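Local structure of putative pachytene checkpoint protein 2 (Caenorhabditis elegans, 4XGU) at residues Leu8-Cys18 with Leu65-Leu76. The protein is an AAA+ ATPase of the PCH2 subfamily that binds and hydrolyses ATP and probably plays a key role in chromosome recombination during meiosis. Numbering follows the deposited sequence.
Sequences LKNIHAEIRIC and LFEKLVIGTCEL
R16 O is gripped by two successive amides of segment 65-76: E67 N at 2.7 Å and, more weakly, K68 N. Two residues opposite one define a classic beta bulge, and both side chains of the pair meet R16. The R16 chain has CG anti to the backbone N (chi1 -173°) and bends twice beyond it, which lays one guanidinium face over K68 CB while NH2 comes 3.2 Å from K68 CD. E67 OE1 arrives at the guanidinium edge, its carboxylate turned 77° from that plane, and forms a salt bridge whose NH1 to OE1 hydrogen bond, at 3.3 Å, is weak. R16 NH2 and K68 NZ lie 3.9 Å apart; the D133 carboxylate, salt-bridged to R16 NH2 and a weak, long partner of K68, probably offsets their repulsion.

From the bulge to G72, hydrogen-bonded pairs R16/K68, E14/V70 and H12/G72 alternate with the non-hydrogen-bonded pairs I15/L69 and A13/I71; E14 and V70 exchange 2.8 Å bonds in both directions. On the face of A13, I15, L69 and I71, away from R16 and K68, I15 CG2 meets F66 CB at 3.6 Å, and helix 30-41 packs against I15 through F33 and I37. Past the ladder, T73 OG1 donates to N10 O and accepts from E75 N at 3.1 Å, closing an ST turn. That turn carries E75 to N10 N, which reaches OE2 on its syn side, tilted out of the carboxylate plane.

Strand axes 171° apart confirm an antiparallel pair; with strand 95-98 parallel to 12-16 on its other side, it forms the three-stranded mixed sheet of the Pch2 N-terminal domain.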
loop_
_atom_site.group_PDB
_atom_site.type_symbol
_atom_site.label_atom_id
_atom_site.label_comp_id
_atom_site.label_asym_id
_atom_site.label_seq_id
_atom_site.Cartn_x
_atom_site.Cartn_y
_atom_site.Cartn_z
ATOM N N LEU B 8 -14.543 -58.237 -14.479
ATOM C CA LEU B 8 -14.138 -56.873 -14.800
ATOM C C LEU B 8 -12.692 -56.866 -15.277
ATOM O O LEU B 8 -11.858 -57.614 -14.763
ATOM C CB LEU B 8 -14.314 -55.962 -13.588
ATOM C CG LEU B 8 -15.646 -56.140 -12.856
ATOM C CD1 LEU B 8 -15.756 -55.164 -11.699
ATOM C CD2 LEU B 8 -16.825 -55.988 -13.814
ATOM N N LYS B 9 -12.399 -56.011 -16.253
ATOM C CA LYS B 9 -11.138 -56.091 -16.989
ATOM C C LYS B 9 -9.885 -55.910 -16.127
ATOM O O LYS B 9 -9.037 -56.801 -16.081
ATOM C CB LYS B 9 -11.138 -55.074 -18.131
ATOM C CG LYS B 9 -12.001 -55.495 -19.313
ATOM C CD LYS B 9 -11.513 -54.862 -20.604
ATOM C CE LYS B 9 -12.264 -55.403 -21.812
ATOM N NZ LYS B 9 -11.760 -54.813 -23.084
ATOM N N ASN B 10 -9.756 -54.772 -15.452
ATOM C CA ASN B 10 -8.579 -54.544 -14.616
ATOM C C ASN B 10 -8.905 -54.360 -13.142
ATOM O O ASN B 10 -9.472 -53.346 -12.731
ATOM C CB ASN B 10 -7.792 -53.332 -15.109
ATOM C CG ASN B 10 -6.490 -53.717 -15.787
ATOM O OD1 ASN B 10 -6.329 -54.848 -16.249
ATOM N ND2 ASN B 10 -5.550 -52.778 -15.845
ATOM N N ILE B 11 -8.533 -55.360 -12.353
ATOM C CA ILE B 11 -8.651 -55.291 -10.908
ATOM C C ILE B 11 -7.294 -55.616 -10.304
ATOM O O ILE B 11 -6.586 -56.495 -10.795
ATOM C CB ILE B 11 -9.714 -56.264 -10.367
ATOM C CG1 ILE B 11 -11.002 -56.157 -11.179
ATOM C CG2 ILE B 11 -9.988 -55.990 -8.898
ATOM C CD1 ILE B 11 -12.118 -57.034 -10.664
ATOM N N HIS B 12 -6.929 -54.906 -9.242
ATOM C CA HIS B 12 -5.625 -55.092 -8.625
ATOM C C HIS B 12 -5.730 -55.805 -7.283
ATOM O O HIS B 12 -6.795 -55.844 -6.664
ATOM C CB HIS B 12 -4.927 -53.743 -8.447
ATOM C CG HIS B 12 -4.655 -53.031 -9.735
ATOM N ND1 HIS B 12 -3.413 -53.034 -10.340
ATOM C CD2 HIS B 12 -5.460 -52.295 -10.535
ATOM C CE1 HIS B 12 -3.469 -52.329 -11.454
ATOM N NE2 HIS B 12 -4.699 -51.870 -11.598
ATOM N N ALA B 13 -4.616 -56.372 -6.840
ATOM C CA ALA B 13 -4.561 -56.987 -5.526
ATOM C C ALA B 13 -3.241 -56.665 -4.834
ATOM O O ALA B 13 -2.163 -56.881 -5.391
ATOM C CB ALA B 13 -4.759 -58.489 -5.630
ATOM N N GLU B 14 -3.338 -56.135 -3.620
ATOM C CA GLU B 14 -2.168 -55.823 -2.816
ATOM C C GLU B 14 -2.082 -56.822 -1.675
ATOM O O GLU B 14 -3.053 -57.024 -0.952
ATOM C CB GLU B 14 -2.239 -54.394 -2.277
ATOM C CG GLU B 14 -2.503 -53.345 -3.346
ATOM C CD GLU B 14 -2.870 -51.990 -2.766
ATOM O OE1 GLU B 14 -2.736 -51.813 -1.536
ATOM O OE2 GLU B 14 -3.295 -51.103 -3.541
ATOM N N ILE B 15 -0.925 -57.455 -1.525
ATOM C CA ILE B 15 -0.749 -58.467 -0.494
ATOM C C ILE B 15 0.461 -58.162 0.378
ATOM O O ILE B 15 1.586 -58.083 -0.114
ATOM C CB ILE B 15 -0.585 -59.866 -1.110
ATOM C CG1 ILE B 15 -1.816 -60.231 -1.940
ATOM C CG2 ILE B 15 -0.344 -60.904 -0.026
ATOM C CD1 ILE B 15 -1.696 -61.566 -2.651
ATOM N N ARG B 16 0.226 -57.987 1.673
ATOM C CA ARG B 16 1.310 -57.744 2.616
ATOM C C ARG B 16 1.840 -59.054 3.190
ATOM O O ARG B 16 1.118 -59.774 3.881
ATOM C CB ARG B 16 0.846 -56.831 3.753
ATOM C CG ARG B 16 1.966 -56.400 4.687
ATOM C CD ARG B 16 1.473 -56.228 6.111
ATOM N NE ARG B 16 0.297 -55.368 6.193
ATOM C CZ ARG B 16 -0.386 -55.154 7.312
ATOM N NH1 ARG B 16 -0.007 -55.738 8.441
ATOM N NH2 ARG B 16 -1.447 -54.360 7.306
ATOM N N ILE B 17 3.102 -59.360 2.905
ATOM C CA ILE B 17 3.748 -60.538 3.478
ATOM C C ILE B 17 4.515 -60.199 4.750
ATOM O O ILE B 17 4.675 -59.028 5.100
ATOM C CB ILE B 17 4.723 -61.196 2.488
ATOM C CG1 ILE B 17 5.592 -60.132 1.818
ATOM C CG2 ILE B 17 3.966 -62.009 1.453
ATOM C CD1 ILE B 17 6.539 -60.687 0.782
ATOM N N CYS B 18 4.986 -61.231 5.440
ATOM C CA CYS B 18 5.792 -61.045 6.639
ATOM C C CYS B 18 7.185 -60.555 6.274
ATOM O O CYS B 18 7.647 -60.762 5.153
ATOM C CB CYS B 18 5.890 -62.346 7.440
ATOM S SG CYS B 18 4.815 -62.417 8.894
ATOM N N LEU B 65 0.666 -67.553 4.173
ATOM C CA LEU B 65 1.304 -66.752 3.130
ATOM C C LEU B 65 1.290 -65.256 3.420
ATOM O O LEU B 65 2.317 -64.587 3.318
ATOM C CB LEU B 65 0.623 -66.998 1.780
ATOM C CG LEU B 65 0.763 -68.374 1.130
ATOM C CD1 LEU B 65 -0.065 -68.442 -0.144
ATOM C CD2 LEU B 65 2.218 -68.678 0.832
ATOM N N PHE B 66 0.123 -64.731 3.779
ATOM C CA PHE B 66 -0.062 -63.287 3.859
ATOM C C PHE B 66 -0.397 -62.776 5.256
ATOM O O PHE B 66 -0.786 -63.536 6.142
ATOM C CB PHE B 66 -1.160 -62.853 2.889
ATOM C CG PHE B 66 -2.546 -63.251 3.318
ATOM C CD1 PHE B 66 -2.964 -64.566 3.232
ATOM C CD2 PHE B 66 -3.434 -62.303 3.796
ATOM C CE1 PHE B 66 -4.241 -64.930 3.619
ATOM C CE2 PHE B 66 -4.711 -62.661 4.185
ATOM C CZ PHE B 66 -5.115 -63.977 4.097
ATOM N N GLU B 67 -0.240 -61.469 5.431
ATOM C CA GLU B 67 -0.570 -60.801 6.681
ATOM C C GLU B 67 -1.855 -60.004 6.484
ATOM O O GLU B 67 -2.628 -59.802 7.416
ATOM C CB GLU B 67 0.581 -59.891 7.124
ATOM C CG GLU B 67 0.784 -59.810 8.630
ATOM C CD GLU B 67 2.112 -59.170 9.011
ATOM O OE1 GLU B 67 2.373 -58.023 8.587
ATOM O OE2 GLU B 67 2.900 -59.822 9.732
ATOM N N LYS B 68 -2.075 -59.569 5.247
ATOM C CA LYS B 68 -3.257 -58.797 4.878
ATOM C C LYS B 68 -3.307 -58.633 3.365
ATOM O O LYS B 68 -2.280 -58.402 2.726
ATOM C CB LYS B 68 -3.248 -57.431 5.571
ATOM C CG LYS B 68 -4.178 -56.387 4.971
ATOM C CD LYS B 68 -4.220 -55.146 5.855
ATOM C CE LYS B 68 -4.684 -53.919 5.087
ATOM N NZ LYS B 68 -4.694 -52.696 5.941
ATOM N N LEU B 69 -4.493 -58.772 2.785
ATOM C CA LEU B 69 -4.633 -58.563 1.353
ATOM C C LEU B 69 -5.792 -57.625 1.051
ATOM O O LEU B 69 -6.774 -57.573 1.792
ATOM C CB LEU B 69 -4.814 -59.897 0.619
ATOM C CG LEU B 69 -6.180 -60.587 0.624
ATOM C CD1 LEU B 69 -7.031 -60.180 -0.576
ATOM C CD2 LEU B 69 -5.998 -62.092 0.656
ATOM N N VAL B 70 -5.658 -56.875 -0.038
ATOM C CA VAL B 70 -6.711 -55.989 -0.514
ATOM C C VAL B 70 -6.976 -56.262 -1.987
ATOM O O VAL B 70 -6.042 -56.398 -2.772
ATOM C CB VAL B 70 -6.345 -54.502 -0.342
ATOM C CG1 VAL B 70 -7.554 -53.622 -0.630
ATOM C CG2 VAL B 70 -5.806 -54.236 1.055
ATOM N N ILE B 71 -8.249 -56.359 -2.354
ATOM C CA ILE B 71 -8.636 -56.455 -3.756
ATOM C C ILE B 71 -9.508 -55.264 -4.125
ATOM O O ILE B 71 -10.571 -55.057 -3.539
ATOM C CB ILE B 71 -9.388 -57.755 -4.053
ATOM C CG1 ILE B 71 -8.492 -58.957 -3.769
ATOM C CG2 ILE B 71 -9.866 -57.775 -5.499
ATOM C CD1 ILE B 71 -9.136 -60.279 -4.096
ATOM N N GLY B 72 -9.058 -54.478 -5.095
ATOM C CA GLY B 72 -9.755 -53.253 -5.430
ATOM C C GLY B 72 -9.756 -52.905 -6.902
ATOM O O GLY B 72 -8.826 -53.236 -7.638
ATOM N N THR B 73 -10.818 -52.231 -7.327
ATOM C CA THR B 73 -10.918 -51.722 -8.685
ATOM C C THR B 73 -11.630 -50.381 -8.682
ATOM O O THR B 73 -12.363 -50.060 -7.746
ATOM C CB THR B 73 -11.676 -52.683 -9.603
ATOM O OG1 THR B 73 -11.755 -52.118 -10.918
ATOM C CG2 THR B 73 -13.083 -52.903 -9.071
ATOM N N CYS B 74 -11.416 -49.601 -9.734
ATOM C CA CYS B 74 -12.058 -48.299 -9.856
ATOM C C CYS B 74 -13.352 -48.413 -10.655
ATOM O O CYS B 74 -14.116 -47.456 -10.755
ATOM C CB CYS B 74 -11.104 -47.295 -10.505
ATOM S SG CYS B 74 -9.583 -47.013 -9.552
ATOM N N GLU B 75 -13.594 -49.597 -11.212
ATOM C CA GLU B 75 -14.806 -49.866 -11.979
ATOM C C GLU B 75 -16.022 -50.018 -11.069
ATOM O O GLU B 75 -17.143 -49.689 -11.457
ATOM C CB GLU B 75 -14.638 -51.130 -12.825
ATOM C CG GLU B 75 -13.429 -51.118 -13.746
ATOM C CD GLU B 75 -13.264 -52.420 -14.510
ATOM O OE1 GLU B 75 -14.055 -52.666 -15.446
ATOM O OE2 GLU B 75 -12.347 -53.199 -14.173
ATOM N N LEU B 76 -15.795 -50.527 -9.863
ATOM C CA LEU B 76 -16.881 -50.779 -8.921
ATOM C C LEU B 76 -16.959 -49.719 -7.833
ATOM O O LEU B 76 -15.996 -48.995 -7.582
ATOM C CB LEU B 76 -16.730 -52.161 -8.278
ATOM C CG LEU B 76 -17.369 -53.349 -9.002
ATOM C CD1 LEU B 76 -17.145 -54.634 -8.221
ATOM C CD2 LEU B 76 -18.856 -53.107 -9.227
#